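Local coordinates for protein lysine-sensitive aspartokinase 3 (Escherichia coli, PDB 2J0X) that catalyses the ATP-dependent phosphorylation of L-aspartate to 4-phospho-L-aspartate, the first step towards lysine, and is inhibited allosterically by that amino acid, at residues 59-64 with 94-99; 82-87 with 123-128; 231-236 with 438-443; 301-306 with 390-395. One frame throughout, in Å; residues are numbered along the deposited sequence.

In the fold
Along the chain, interactions 1 and 2 come first and cross, their segments alternating in sequence; both draw on helix 81-102, which meets helix 57-75 in interaction 1 and helix 108-131 in interaction 2, the two centres 20 Å apart. Both belong to the helical part of the catalytic amino acid kinase region. Interactions 3 and 4 lie on the other side of the chain's centre, 45 Å or more from the first two, centre to centre. They touch each other, because helix 433-447 of interaction 3 packs on the ACT sheet whose strands 299-314 and 379-393 pair in interaction 4. Interaction 3 thereby joins an ATP-site loop of the kinase region to the regulatory part that binds lysine.

Interaction 1 of 4, residues 59-64 with 94-99; sequences ERFEKL and NITVLA
Arg60 faces Ala99 and Leu64 faces Thr96 where helix 57-75 and helix 81-102 run antiparallel, the axes of the two short segments making an angle of 153° and approaching to 10.9 Å. No hydrogen bond links the segments; side-chain packing makes the interface. Leu64 is its wedge. One methyl, CD1, lies 3.7 Å from Thr96 CG2, while the other, CD2, reaches Ile95 CG2 at the same 3.7 Å. The leucine crosses the threonine at about a right angle but slides past the isoleucine in the opposite direction, which spreads its two branches over neighbouring residues of the facing helix. Thr96 OG1 lies beside its own backbone N (chi1 -55°) and hydrogen-bonds to Leu92 O one turn earlier, an arrangement that places CG2 anti to that N and directs it at Leu64. On the exposed flank the same methyl meets Phe61 CE2 at 4.0 Å. Within its own helix, Leu64 CD1 sits over one face of the Phe61 ring, offset towards the rim, so leucine, ring and threonine methyl form one apolar cluster. Arg60 closes the other end: its aliphatic CD is 4.0 Å from Ala99 CB, and Ala99 O lies over a face of the guanidinium, 3.8 Å from NE. That nitrogen's hydrogen bond instead goes to Leu55 O. The pair belongs to a group of packed helices in the kinase region: Arg60 also touches Leu51 of helix 44-52, and Ile95 continues to Leu114 and His117 of helix 108-131.

Interaction 2 of 4, residues 82-87 with 123-128; sequences NVIREE and TLLFVE
Glu87 OE1 forms a salt bridge with Arg90 NE, one turn further along its own helix, while Glu87 OE2 only rests against Leu124 CD1, 3.8 Å away on the facing one. The setting is an antiparallel helix pair of the amino acid kinase region, with the segments of helix 81-102 and helix 108-131 at 170° and their axes 10.6 Å apart at closest approach. Nothing polar bonds across it. Ile84 fills the centre instead, directed between Leu125 and Glu128. Because its CG1 points opposite the backbone N (chi1 -179°), the longer branch projects at the other helix; CG1 comes 3.9 Å from Leu125 CD2, the two side chains crossing at about a right angle. Leu125 and Ile84 both also touch Leu75 of helix 57-75, which makes this a three-helix junction, while Leu124 leans on Trp139 of strand 137-140. Glu128 contributes mostly its hydrocarbon part, though its OE1 also comes 3.9 Å from Ile84 CB. Bent at chi2 (-65°), its chain slides past Ile84 in the opposite direction, and its CG rests 3.6 Å from Ile84 CD1.

Interaction 3 of 4, residues 231-236 with 438-443; sequences PRVVSA and QVVQKL
Gln441 donates through NE2 to the backbone oxygen of Val233, a hydrogen bond of 3.1 Å that is the only one between the loop 231-236 and the helix segment 438-443. It is nearly straight, 163° at the hydrogen; the nitrogen arrives almost in line with the carbonyl, and that oxygen lies close to the plane of the glutamine amide. The chain of Gln441 starts with CG opposite its carbonyl carbon (chi1 -63°) and then extends, which carries the amide out to the loop. Beneath the bond the contact is apolar. Val233 CG1 meets Val440 CG1 at 3.9 Å, the two valines crossing at about a right angle, and the same loop methyl is 4.0 Å from Gln441 CG. Val234 adds its own CG1, 4.1 Å from Val440 CG1 and 4.0 Å from Gln441 CA, so two consecutive valines of the loop converge on Val440 and the start of Gln441. Further out, Val233 also touches Glu437 and Arg306, Val234 touches His444, and Val440 touches Thr229. The neighbouring Arg232, an ATP-binding residue, does not take part, but its NE is held in a salt bridge by Asp230; the valine contacts lie next to it, consistent with their holding that part of the site in place. In the fold this is a domain contact. The loop between strands 216-221 and 242-244 of the kinase region lies against helix 433-447 of the ACT region, and that helix packs in turn on strands 299-314 and 426-432.

Interaction 4 of 4, residues 301-306 with 390-395; sequences ALALRR and ALIGND
Ala301 pairs with Ile392 and Ala303 with Ala390 as hydrogen-bonded pairs of an antiparallel sheet, with Leu302 and Leu391 forming the non-hydrogen-bonded pair between them. Each of the outer pairs makes two backbone bonds. Ile392 N reaches Ala301 O at 2.7 Å and Ala301 N reaches Ile392 O at 3.1 Å; at the other end Ala303 N gives 2.7 Å to Ala390 O and Ala390 N gives 2.9 Å to Ala303 O. CA-H...O contacts supplement the ladder, Leu302 CA lying 3.1 Å from Ala390 O. The short strand segments make an angle of 147°, the departure from 180° reflecting the usual twist of a beta sheet. Apolar contacts divide between the two faces of the sheet. On one, Leu302 and Leu391 lie side by side and point the same way, with Leu302 CD2 against Leu391 CG. On the other, small residues bring the strands' side chains together: Ala303 CB is 4.1 Å from Ala390 CB, and 3.9 Å from Ile392 CD1. The delta carbon of Ile392 gets there through a bent chain (chi1 -68°, chi2 68°), which folds it back over the neighbouring strand. All six residues are buried. Ala390 is only about 8 Å, between side chains, from Asp340, which binds the inhibitor lysine. Strands 299-314 and 379-393 are the central pair of the six-stranded ACT sheet, which lies within the region, 299-449, required for homodimerization; strand 426-432 flanks the second of them, and helix 433-447 packs across the leucine face, where Leu443 touches both Leu302 and Leu391.

Interaction 1 of 4, residues 59-64 with 94-99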
loop_
_atom_site.group_PDB
_atom_site.type_symbol
_atom_site.label_atom_id
_atom_site.label_comp_id
_atom_site.label_asym_id
_atom_site.label_seq_id
_atom_site.Cartn_x
_atom_site.Cartn_y
_atom_site.Cartn_z
ATOM N N GLU A 59 -22.630 0.227 -35.802
ATOM C CA GLU A 59 -22.707 0.144 -34.347
ATOM C C GLU A 59 -23.332 1.423 -33.801
ATOM O O GLU A 59 -24.166 1.393 -32.890
ATOM C CB GLU A 59 -21.296 -0.006 -33.761
ATOM C CG GLU A 59 -21.251 -0.482 -32.313
ATOM C CD GLU A 59 -19.859 -0.388 -31.709
ATOM O OE1 GLU A 59 -18.871 -0.655 -32.436
ATOM O OE2 GLU A 59 -19.755 -0.059 -30.504
ATOM N N ARG A 60 -22.910 2.544 -34.377
ATOM C CA ARG A 60 -23.384 3.863 -33.979
ATOM C C ARG A 60 -24.898 3.982 -33.926
ATOM O O ARG A 60 -25.447 4.657 -33.046
ATOM C CB ARG A 60 -22.851 4.934 -34.929
ATOM C CG ARG A 60 -23.026 6.346 -34.390
ATOM C CD ARG A 60 -22.801 7.387 -35.464
ATOM N NE ARG A 60 -21.462 7.326 -36.039
ATOM C CZ ARG A 60 -21.163 7.809 -37.237
ATOM N NH1 ARG A 60 -22.110 8.380 -37.963
ATOM N NH2 ARG A 60 -19.930 7.718 -37.714
ATOM N N PHE A 61 -25.576 3.334 -34.868
ATOM C CA PHE A 61 -27.024 3.404 -34.908
ATOM C C PHE A 61 -27.699 2.363 -34.036
ATOM O O PHE A 61 -28.839 2.547 -33.608
ATOM C CB PHE A 61 -27.521 3.313 -36.353
ATOM C CG PHE A 61 -27.329 4.584 -37.131
ATOM C CD1 PHE A 61 -26.125 4.846 -37.781
ATOM C CD2 PHE A 61 -28.337 5.548 -37.167
ATOM C CE1 PHE A 61 -25.923 6.052 -38.453
ATOM C CE2 PHE A 61 -28.148 6.759 -37.835
ATOM C CZ PHE A 61 -26.936 7.010 -38.480
ATOM N N GLU A 62 -26.997 1.271 -33.767
ATOM C CA GLU A 62 -27.557 0.234 -32.913
ATOM C C GLU A 62 -27.766 0.861 -31.540
ATOM O O GLU A 62 -28.761 0.586 -30.852
ATOM C CB GLU A 62 -26.584 -0.944 -32.804
ATOM C CG GLU A 62 -26.602 -1.887 -33.992
ATOM C CD GLU A 62 -25.506 -2.933 -33.916
ATOM O OE1 GLU A 62 -25.563 -3.916 -34.694
ATOM O OE2 GLU A 62 -24.581 -2.766 -33.087
ATOM N N LYS A 63 -26.800 1.702 -31.164
ATOM C CA LYS A 63 -26.790 2.434 -29.892
ATOM C C LYS A 63 -27.851 3.511 -29.959
ATOM O O LYS A 63 -28.672 3.665 -29.050
ATOM C CB LYS A 63 -25.437 3.124 -29.671
ATOM C CG LYS A 63 -24.237 2.204 -29.504
ATOM C CD LYS A 63 -24.327 1.401 -28.223
ATOM C CE LYS A 63 -23.116 0.503 -28.056
ATOM N NZ LYS A 63 -22.935 -0.410 -29.221
ATOM N N LEU A 64 -27.813 4.270 -31.050
ATOM C CA LEU A 64 -28.778 5.340 -31.253
ATOM C C LEU A 64 -30.201 4.806 -31.133
ATOM O O LEU A 64 -30.964 5.282 -30.293
ATOM C CB LEU A 64 -28.572 6.016 -32.619
ATOM C CG LEU A 64 -27.399 7.001 -32.744
ATOM C CD1 LEU A 64 -27.166 7.355 -34.199
ATOM C CD2 LEU A 64 -27.693 8.261 -31.946
ATOM N N ASN A 94 -30.272 15.593 -32.630
ATOM C CA ASN A 94 -29.055 16.268 -32.191
ATOM C C ASN A 94 -27.998 15.222 -31.793
ATOM O O ASN A 94 -26.832 15.300 -32.203
ATOM C CB ASN A 94 -29.384 17.156 -30.993
ATOM C CG ASN A 94 -28.311 18.170 -30.711
ATOM O OD1 ASN A 94 -27.997 18.446 -29.555
ATOM N ND2 ASN A 94 -27.747 18.749 -31.769
ATOM N N ILE A 95 -28.417 14.240 -30.998
ATOM C CA ILE A 95 -27.515 13.185 -30.572
ATOM C C ILE A 95 -26.921 12.465 -31.774
ATOM O O ILE A 95 -25.717 12.206 -31.806
ATOM C CB ILE A 95 -28.231 12.152 -29.703
ATOM C CG1 ILE A 95 -28.715 12.823 -28.414
ATOM C CG2 ILE A 95 -27.294 10.943 -29.445
ATOM C CD1 ILE A 95 -29.525 11.920 -27.526
ATOM N N THR A 96 -27.758 12.148 -32.760
ATOM C CA THR A 96 -27.288 11.449 -33.954
ATOM C C THR A 96 -26.140 12.195 -34.632
ATOM O O THR A 96 -25.167 11.587 -35.091
ATOM C CB THR A 96 -28.408 11.273 -34.986
ATOM O OG1 THR A 96 -29.532 10.621 -34.380
ATOM C CG2 THR A 96 -27.910 10.429 -36.149
ATOM N N VAL A 97 -26.251 13.517 -34.703
ATOM C CA VAL A 97 -25.212 14.328 -35.326
ATOM C C VAL A 97 -23.942 14.355 -34.491
ATOM O O VAL A 97 -22.850 14.070 -34.986
ATOM C CB VAL A 97 -25.675 15.770 -35.518
ATOM C CG1 VAL A 97 -24.486 16.656 -35.852
ATOM C CG2 VAL A 97 -26.687 15.831 -36.634
ATOM N N LEU A 98 -24.082 14.719 -33.223
ATOM C CA LEU A 98 -22.934 14.752 -32.339
ATOM C C LEU A 98 -22.232 13.395 -32.397
ATOM O O LEU A 98 -21.006 13.336 -32.451
ATOM C CB LEU A 98 -23.385 15.054 -30.918
ATOM C CG LEU A 98 -24.055 16.416 -30.762
ATOM C CD1 LEU A 98 -24.584 16.556 -29.345
ATOM C CD2 LEU A 98 -23.053 17.517 -31.097
ATOM N N ALA A 99 -23.014 12.311 -32.385
ATOM C CA ALA A 99 -22.461 10.956 -32.471
ATOM C C ALA A 99 -21.669 10.815 -33.774
ATOM O O ALA A 99 -20.596 10.209 -33.800
ATOM C CB ALA A 99 -23.574 9.919 -32.421
#

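Interaction 2 of 4, residues 82-87 with 123-128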
loop_
_atom_site.group_PDB
_atom_site.type_symbol
_atom_site.label_atom_id
_atom_site.label_comp_id
_atom_site.label_asym_id
_atom_site.label_seq_id
_atom_site.Cartn_x
_atom_site.Cartn_y
_atom_site.Cartn_z
ATOM N N ASN A 82 -47.982 13.637 -28.607
ATOM C CA ASN A 82 -47.690 14.537 -29.709
ATOM C C ASN A 82 -46.661 15.615 -29.417
ATOM O O ASN A 82 -45.536 15.558 -29.909
ATOM C CB ASN A 82 -48.990 15.167 -30.193
ATOM C CG ASN A 82 -50.023 14.125 -30.573
ATOM O OD1 ASN A 82 -49.833 13.362 -31.524
ATOM N ND2 ASN A 82 -51.119 14.078 -29.821
ATOM N N VAL A 83 -47.046 16.596 -28.615
ATOM C CA VAL A 83 -46.155 17.695 -28.284
ATOM C C VAL A 83 -44.785 17.235 -27.783
ATOM O O VAL A 83 -43.754 17.572 -28.364
ATOM C CB VAL A 83 -46.801 18.613 -27.229
ATOM C CG1 VAL A 83 -47.136 17.813 -25.976
ATOM C CG2 VAL A 83 -45.869 19.769 -26.908
ATOM N N ILE A 84 -44.776 16.463 -26.704
ATOM C CA ILE A 84 -43.530 15.981 -26.138
ATOM C C ILE A 84 -42.671 15.320 -27.208
ATOM O O ILE A 84 -41.546 15.758 -27.439
ATOM C CB ILE A 84 -43.801 15.004 -24.967
ATOM C CG1 ILE A 84 -42.486 14.530 -24.365
ATOM C CG2 ILE A 84 -44.639 13.834 -25.434
ATOM C CD1 ILE A 84 -41.720 15.623 -23.680
ATOM N N ARG A 85 -43.200 14.291 -27.875
ATOM C CA ARG A 85 -42.470 13.579 -28.932
ATOM C C ARG A 85 -41.571 14.522 -29.733
ATOM O O ARG A 85 -40.453 14.167 -30.098
ATOM C CB ARG A 85 -43.441 12.889 -29.902
ATOM C CG ARG A 85 -42.745 12.184 -31.084
ATOM C CD ARG A 85 -43.689 11.870 -32.256
ATOM N NE ARG A 85 -44.828 11.037 -31.864
ATOM C CZ ARG A 85 -46.034 11.503 -31.543
ATOM N NH1 ARG A 85 -46.280 12.804 -31.570
ATOM N NH2 ARG A 85 -46.997 10.665 -31.180
ATOM N N GLU A 86 -42.075 15.720 -30.005
ATOM C CA GLU A 86 -41.334 16.729 -30.750
ATOM C C GLU A 86 -39.989 17.031 -30.112
ATOM O O GLU A 86 -38.935 16.863 -30.735
ATOM C CB GLU A 86 -42.152 18.016 -30.827
ATOM C CG GLU A 86 -43.259 17.980 -31.857
ATOM C CD GLU A 86 -42.714 18.031 -33.264
ATOM O OE1 GLU A 86 -43.515 17.976 -34.220
ATOM O OE2 GLU A 86 -41.476 18.131 -33.408
ATOM N N GLU A 87 -40.032 17.495 -28.868
ATOM C CA GLU A 87 -38.820 17.825 -28.128
ATOM C C GLU A 87 -37.828 16.674 -28.173
ATOM O O GLU A 87 -36.654 16.865 -28.510
ATOM C CB GLU A 87 -39.147 18.146 -26.664
ATOM C CG GLU A 87 -38.930 19.608 -26.269
ATOM C CD GLU A 87 -37.481 20.052 -26.428
ATOM O OE1 GLU A 87 -36.964 20.010 -27.566
ATOM O OE2 GLU A 87 -36.856 20.444 -25.416
ATOM N N THR A 123 -35.869 14.085 -17.703
ATOM C CA THR A 123 -36.437 15.212 -16.978
ATOM C C THR A 123 -37.665 15.735 -17.722
ATOM O O THR A 123 -38.723 15.952 -17.126
ATOM C CB THR A 123 -35.411 16.321 -16.857
ATOM O OG1 THR A 123 -34.768 16.491 -18.124
ATOM C CG2 THR A 123 -34.376 15.971 -15.795
ATOM N N LEU A 124 -37.517 15.929 -19.028
ATOM C CA LEU A 124 -38.617 16.399 -19.852
ATOM C C LEU A 124 -39.809 15.451 -19.732
ATOM O O LEU A 124 -40.934 15.880 -19.470
ATOM C CB LEU A 124 -38.167 16.497 -21.311
ATOM C CG LEU A 124 -37.228 17.681 -21.573
ATOM C CD1 LEU A 124 -36.592 17.574 -22.957
ATOM C CD2 LEU A 124 -38.025 18.990 -21.421
ATOM N N LEU A 125 -39.562 14.160 -19.918
ATOM C CA LEU A 125 -40.629 13.166 -19.824
ATOM C C LEU A 125 -41.307 13.152 -18.463
ATOM O O LEU A 125 -42.529 13.126 -18.372
ATOM C CB LEU A 125 -40.085 11.770 -20.111
ATOM C CG LEU A 125 -39.637 11.477 -21.543
ATOM C CD1 LEU A 125 -39.030 10.088 -21.593
ATOM C CD2 LEU A 125 -40.822 11.573 -22.504
ATOM N N PHE A 126 -40.513 13.161 -17.400
ATOM C CA PHE A 126 -41.066 13.130 -16.054
ATOM C C PHE A 126 -42.029 14.293 -15.809
ATOM O O PHE A 126 -43.036 14.130 -15.124
ATOM C CB PHE A 126 -39.937 13.158 -15.025
ATOM C CG PHE A 126 -40.353 12.702 -13.651
ATOM C CD1 PHE A 126 -40.728 11.385 -13.425
ATOM C CD2 PHE A 126 -40.351 13.586 -12.580
ATOM C CE1 PHE A 126 -41.096 10.954 -12.150
ATOM C CE2 PHE A 126 -40.718 13.162 -11.306
ATOM C CZ PHE A 126 -41.092 11.843 -11.091
ATOM N N VAL A 127 -41.726 15.461 -16.369
ATOM C CA VAL A 127 -42.593 16.623 -16.189
ATOM C C VAL A 127 -43.962 16.375 -16.841
ATOM O O VAL A 127 -44.993 16.850 -16.343
ATOM C CB VAL A 127 -41.964 17.905 -16.802
ATOM C CG1 VAL A 127 -42.920 19.070 -16.646
ATOM C CG2 VAL A 127 -40.638 18.235 -16.117
ATOM N N GLU A 128 -43.966 15.634 -17.950
ATOM C CA GLU A 128 -45.199 15.308 -18.670
ATOM C C GLU A 128 -46.045 14.350 -17.849
ATOM O O GLU A 128 -47.262 14.509 -17.752
ATOM C CB GLU A 128 -44.886 14.649 -20.009
ATOM C CG GLU A 128 -44.137 15.546 -20.974
ATOM C CD GLU A 128 -44.953 16.746 -21.406
ATOM O OE1 GLU A 128 -45.951 16.561 -22.138
ATOM O OE2 GLU A 128 -44.596 17.873 -21.007
#

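Interaction 3 of 4, residues 231-236 with 438-443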
loop_
_atom_site.group_PDB
_atom_site.type_symbol
_atom_site.label_atom_id
_atom_site.label_comp_id
_atom_site.label_asym_id
_atom_site.label_seq_id
_atom_site.Cartn_x
_atom_site.Cartn_y
_atom_site.Cartn_z
ATOM N N PRO A 231 -29.923 -8.609 7.076
ATOM C CA PRO A 231 -31.075 -9.351 7.579
ATOM C C PRO A 231 -31.109 -10.779 7.021
ATOM O O PRO A 231 -31.715 -11.664 7.614
ATOM C CB PRO A 231 -32.246 -8.513 7.101
ATOM C CG PRO A 231 -31.699 -7.130 7.147
ATOM C CD PRO A 231 -30.339 -7.302 6.537
ATOM N N ARG A 232 -30.458 -11.002 5.883
ATOM C CA ARG A 232 -30.425 -12.329 5.279
ATOM C C ARG A 232 -29.574 -13.246 6.134
ATOM O O ARG A 232 -29.628 -14.470 5.980
ATOM C CB ARG A 232 -29.797 -12.287 3.882
ATOM C CG ARG A 232 -30.552 -11.529 2.816
ATOM C CD ARG A 232 -29.772 -11.575 1.508
ATOM N NE ARG A 232 -28.497 -10.867 1.595
ATOM C CZ ARG A 232 -27.589 -10.848 0.624
ATOM N NH1 ARG A 232 -27.815 -11.504 -0.508
ATOM N NH2 ARG A 232 -26.462 -10.161 0.775
ATOM N N VAL A 233 -28.765 -12.653 7.013
ATOM C CA VAL A 233 -27.879 -13.428 7.880
ATOM C C VAL A 233 -28.408 -13.546 9.300
ATOM O O VAL A 233 -28.376 -14.621 9.889
ATOM C CB VAL A 233 -26.462 -12.831 7.922
ATOM C CG1 VAL A 233 -25.600 -13.594 8.925
ATOM C CG2 VAL A 233 -25.836 -12.908 6.542
ATOM N N VAL A 234 -28.879 -12.438 9.858
ATOM C CA VAL A 234 -29.448 -12.458 11.205
ATOM C C VAL A 234 -30.762 -11.672 11.170
ATOM O O VAL A 234 -30.787 -10.448 11.274
ATOM C CB VAL A 234 -28.439 -11.894 12.276
ATOM C CG1 VAL A 234 -27.028 -11.886 11.707
ATOM C CG2 VAL A 234 -28.840 -10.528 12.761
ATOM N N SER A 235 -31.858 -12.400 10.979
ATOM C CA SER A 235 -33.178 -11.790 10.890
ATOM C C SER A 235 -33.461 -10.787 12.000
ATOM O O SER A 235 -34.238 -9.857 11.813
ATOM C CB SER A 235 -34.264 -12.864 10.877
ATOM O OG SER A 235 -34.189 -13.668 12.035
ATOM N N ALA A 236 -32.831 -10.969 13.152
ATOM C CA ALA A 236 -33.031 -10.055 14.267
ATOM C C ALA A 236 -32.455 -8.667 13.950
ATOM O O ALA A 236 -32.579 -7.727 14.737
ATOM C CB ALA A 236 -32.370 -10.624 15.508
ATOM N N GLN A 438 -21.501 -17.633 10.945
ATOM C CA GLN A 438 -21.534 -17.877 12.378
ATOM C C GLN A 438 -20.910 -16.691 13.101
ATOM O O GLN A 438 -21.454 -16.213 14.095
ATOM C CB GLN A 438 -20.772 -19.146 12.745
ATOM C CG GLN A 438 -20.661 -19.352 14.247
ATOM C CD GLN A 438 -19.930 -20.623 14.620
ATOM O OE1 GLN A 438 -19.805 -20.954 15.801
ATOM N NE2 GLN A 438 -19.443 -21.347 13.615
ATOM N N VAL A 439 -19.767 -16.219 12.598
ATOM C CA VAL A 439 -19.084 -15.080 13.207
ATOM C C VAL A 439 -20.013 -13.878 13.276
ATOM O O VAL A 439 -20.199 -13.287 14.343
ATOM C CB VAL A 439 -17.834 -14.670 12.429
ATOM C CG1 VAL A 439 -17.223 -13.417 13.058
ATOM C CG2 VAL A 439 -16.835 -15.803 12.434
ATOM N N VAL A 440 -20.595 -13.518 12.137
ATOM C CA VAL A 440 -21.517 -12.394 12.102
ATOM C C VAL A 440 -22.662 -12.612 13.098
ATOM O O VAL A 440 -22.935 -11.762 13.944
ATOM C CB VAL A 440 -22.095 -12.196 10.684
ATOM C CG1 VAL A 440 -23.124 -11.075 10.688
ATOM C CG2 VAL A 440 -20.967 -11.880 9.710
ATOM N N GLN A 441 -23.320 -13.763 13.015
ATOM C CA GLN A 441 -24.433 -14.042 13.915
ATOM C C GLN A 441 -24.054 -13.905 15.372
ATOM O O GLN A 441 -24.786 -13.302 16.150
ATOM C CB GLN A 441 -24.975 -15.447 13.697
ATOM C CG GLN A 441 -25.553 -15.678 12.344
ATOM C CD GLN A 441 -26.235 -17.006 12.276
ATOM O OE1 GLN A 441 -25.717 -18.006 12.777
ATOM N NE2 GLN A 441 -27.407 -17.039 11.656
ATOM N N LYS A 442 -22.918 -14.483 15.746
ATOM C CA LYS A 442 -22.479 -14.417 17.133
ATOM C C LYS A 442 -22.067 -13.010 17.537
ATOM O O LYS A 442 -22.438 -12.524 18.606
ATOM C CB LYS A 442 -21.313 -15.378 17.398
ATOM C CG LYS A 442 -20.780 -15.242 18.819
ATOM C CD LYS A 442 -20.305 -16.557 19.433
ATOM C CE LYS A 442 -20.018 -16.371 20.933
ATOM N NZ LYS A 442 -19.563 -17.609 21.632
ATOM N N LEU A 443 -21.296 -12.359 16.681
ATOM C CA LEU A 443 -20.838 -11.011 16.966
ATOM C C LEU A 443 -22.031 -10.065 17.104
ATOM O O LEU A 443 -22.018 -9.142 17.923
ATOM C CB LEU A 443 -19.906 -10.547 15.847
ATOM C CG LEU A 443 -18.552 -9.955 16.230
ATOM C CD1 LEU A 443 -17.521 -10.391 15.216
ATOM C CD2 LEU A 443 -18.648 -8.448 16.295
#

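Interaction 4 of 4, residues 301-306 with 390-395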
loop_
_atom_site.group_PDB
_atom_site.type_symbol
_atom_site.label_atom_id
_atom_site.label_comp_id
_atom_site.label_asym_id
_atom_site.label_seq_id
_atom_site.Cartn_x
_atom_site.Cartn_y
_atom_site.Cartn_z
ATOM N N ALA A 301 -22.824 -0.933 13.754
ATOM C CA ALA A 301 -23.196 -1.952 12.771
ATOM C C ALA A 301 -22.058 -2.876 12.325
ATOM O O ALA A 301 -20.893 -2.515 12.389
ATOM C CB ALA A 301 -23.804 -1.270 11.541
ATOM N N LEU A 302 -22.419 -4.069 11.862
ATOM C CA LEU A 302 -21.460 -5.051 11.359
ATOM C C LEU A 302 -21.699 -5.227 9.867
ATOM O O LEU A 302 -22.829 -5.468 9.450
ATOM C CB LEU A 302 -21.676 -6.419 12.008
ATOM C CG LEU A 302 -21.429 -6.671 13.488
ATOM C CD1 LEU A 302 -21.810 -8.112 13.785
ATOM C CD2 LEU A 302 -19.971 -6.420 13.838
ATOM N N ALA A 303 -20.637 -5.137 9.073
ATOM C CA ALA A 303 -20.739 -5.295 7.631
ATOM C C ALA A 303 -20.136 -6.625 7.176
ATOM O O ALA A 303 -19.157 -7.102 7.756
ATOM C CB ALA A 303 -20.031 -4.141 6.950
ATOM N N LEU A 304 -20.719 -7.214 6.135
ATOM C CA LEU A 304 -20.229 -8.480 5.609
ATOM C C LEU A 304 -20.069 -8.430 4.084
ATOM O O LEU A 304 -21.034 -8.178 3.363
ATOM C CB LEU A 304 -21.192 -9.609 6.000
ATOM C CG LEU A 304 -20.784 -11.046 5.657
ATOM C CD1 LEU A 304 -19.558 -11.425 6.463
ATOM C CD2 LEU A 304 -21.915 -12.006 5.961
ATOM N N ARG A 305 -18.838 -8.644 3.613
ATOM C CA ARG A 305 -18.513 -8.674 2.189
ATOM C C ARG A 305 -17.896 -10.046 2.014
ATOM O O ARG A 305 -16.768 -10.280 2.445
ATOM C CB ARG A 305 -17.477 -7.605 1.820
ATOM C CG ARG A 305 -17.950 -6.158 1.966
ATOM C CD ARG A 305 -18.639 -5.623 0.707
ATOM N NE ARG A 305 -17.714 -5.456 -0.414
ATOM C CZ ARG A 305 -16.671 -4.627 -0.423
ATOM N NH1 ARG A 305 -16.402 -3.872 0.635
ATOM N NH2 ARG A 305 -15.888 -4.555 -1.496
ATOM N N ARG A 306 -18.631 -10.962 1.401
ATOM C CA ARG A 306 -18.120 -12.309 1.213
ATOM C C ARG A 306 -17.297 -12.465 -0.060
ATOM O O ARG A 306 -17.230 -11.552 -0.877
ATOM C CB ARG A 306 -19.288 -13.291 1.241
ATOM C CG ARG A 306 -19.725 -13.654 2.657
ATOM C CD ARG A 306 -21.149 -14.207 2.728
ATOM N NE ARG A 306 -22.151 -13.141 2.773
ATOM C CZ ARG A 306 -23.451 -13.336 2.992
ATOM N NH1 ARG A 306 -23.921 -14.563 3.188
ATOM N NH2 ARG A 306 -24.282 -12.301 3.021
ATOM N N ALA A 390 -16.742 -6.413 9.145
ATOM C CA ALA A 390 -16.341 -5.113 9.647
ATOM C C ALA A 390 -17.264 -4.504 10.694
ATOM O O ALA A 390 -18.478 -4.484 10.531
ATOM C CB ALA A 390 -16.196 -4.163 8.487
ATOM N N LEU A 391 -16.674 -4.008 11.773
ATOM C CA LEU A 391 -17.431 -3.364 12.840
ATOM C C LEU A 391 -17.377 -1.855 12.661
ATOM O O LEU A 391 -16.319 -1.241 12.824
ATOM C CB LEU A 391 -16.841 -3.674 14.220
ATOM C CG LEU A 391 -17.106 -4.993 14.935
ATOM C CD1 LEU A 391 -16.587 -6.157 14.109
ATOM C CD2 LEU A 391 -16.419 -4.951 16.291
ATOM N N ILE A 392 -18.507 -1.249 12.330
ATOM C CA ILE A 392 -18.542 0.195 12.172
ATOM C C ILE A 392 -19.033 0.777 13.497
ATOM O O ILE A 392 -19.990 0.273 14.085
ATOM C CB ILE A 392 -19.482 0.617 11.003
ATOM C CG1 ILE A 392 -18.893 0.169 9.659
ATOM C CG2 ILE A 392 -19.637 2.119 10.966
ATOM C CD1 ILE A 392 -18.870 -1.334 9.447
ATOM N N GLY A 393 -18.368 1.819 13.980
ATOM C CA GLY A 393 -18.787 2.408 15.237
ATOM C C GLY A 393 -18.097 3.709 15.579
ATOM O O GLY A 393 -17.749 4.488 14.702
ATOM N N ASN A 394 -17.896 3.947 16.870
ATOM C CA ASN A 394 -17.247 5.168 17.332
ATOM C C ASN A 394 -16.249 4.937 18.450
ATOM O O ASN A 394 -16.394 4.021 19.260
ATOM C CB ASN A 394 -18.286 6.166 17.807
ATOM C CG ASN A 394 -19.093 6.727 16.680
ATOM O OD1 ASN A 394 -18.686 7.684 16.027
ATOM N ND2 ASN A 394 -20.247 6.128 16.429
ATOM N N ASP A 395 -15.240 5.799 18.478
ATOM C CA ASP A 395 -14.160 5.752 19.456
ATOM C C ASP A 395 -13.408 4.435 19.499
ATOM O O ASP A 395 -12.798 4.101 20.512
ATOM C CB ASP A 395 -14.686 6.110 20.841
ATOM C CG ASP A 395 -14.835 7.602 21.023
ATOM O OD1 ASP A 395 -13.809 8.303 20.910
ATOM O OD2 ASP A 395 -15.966 8.070 21.267
#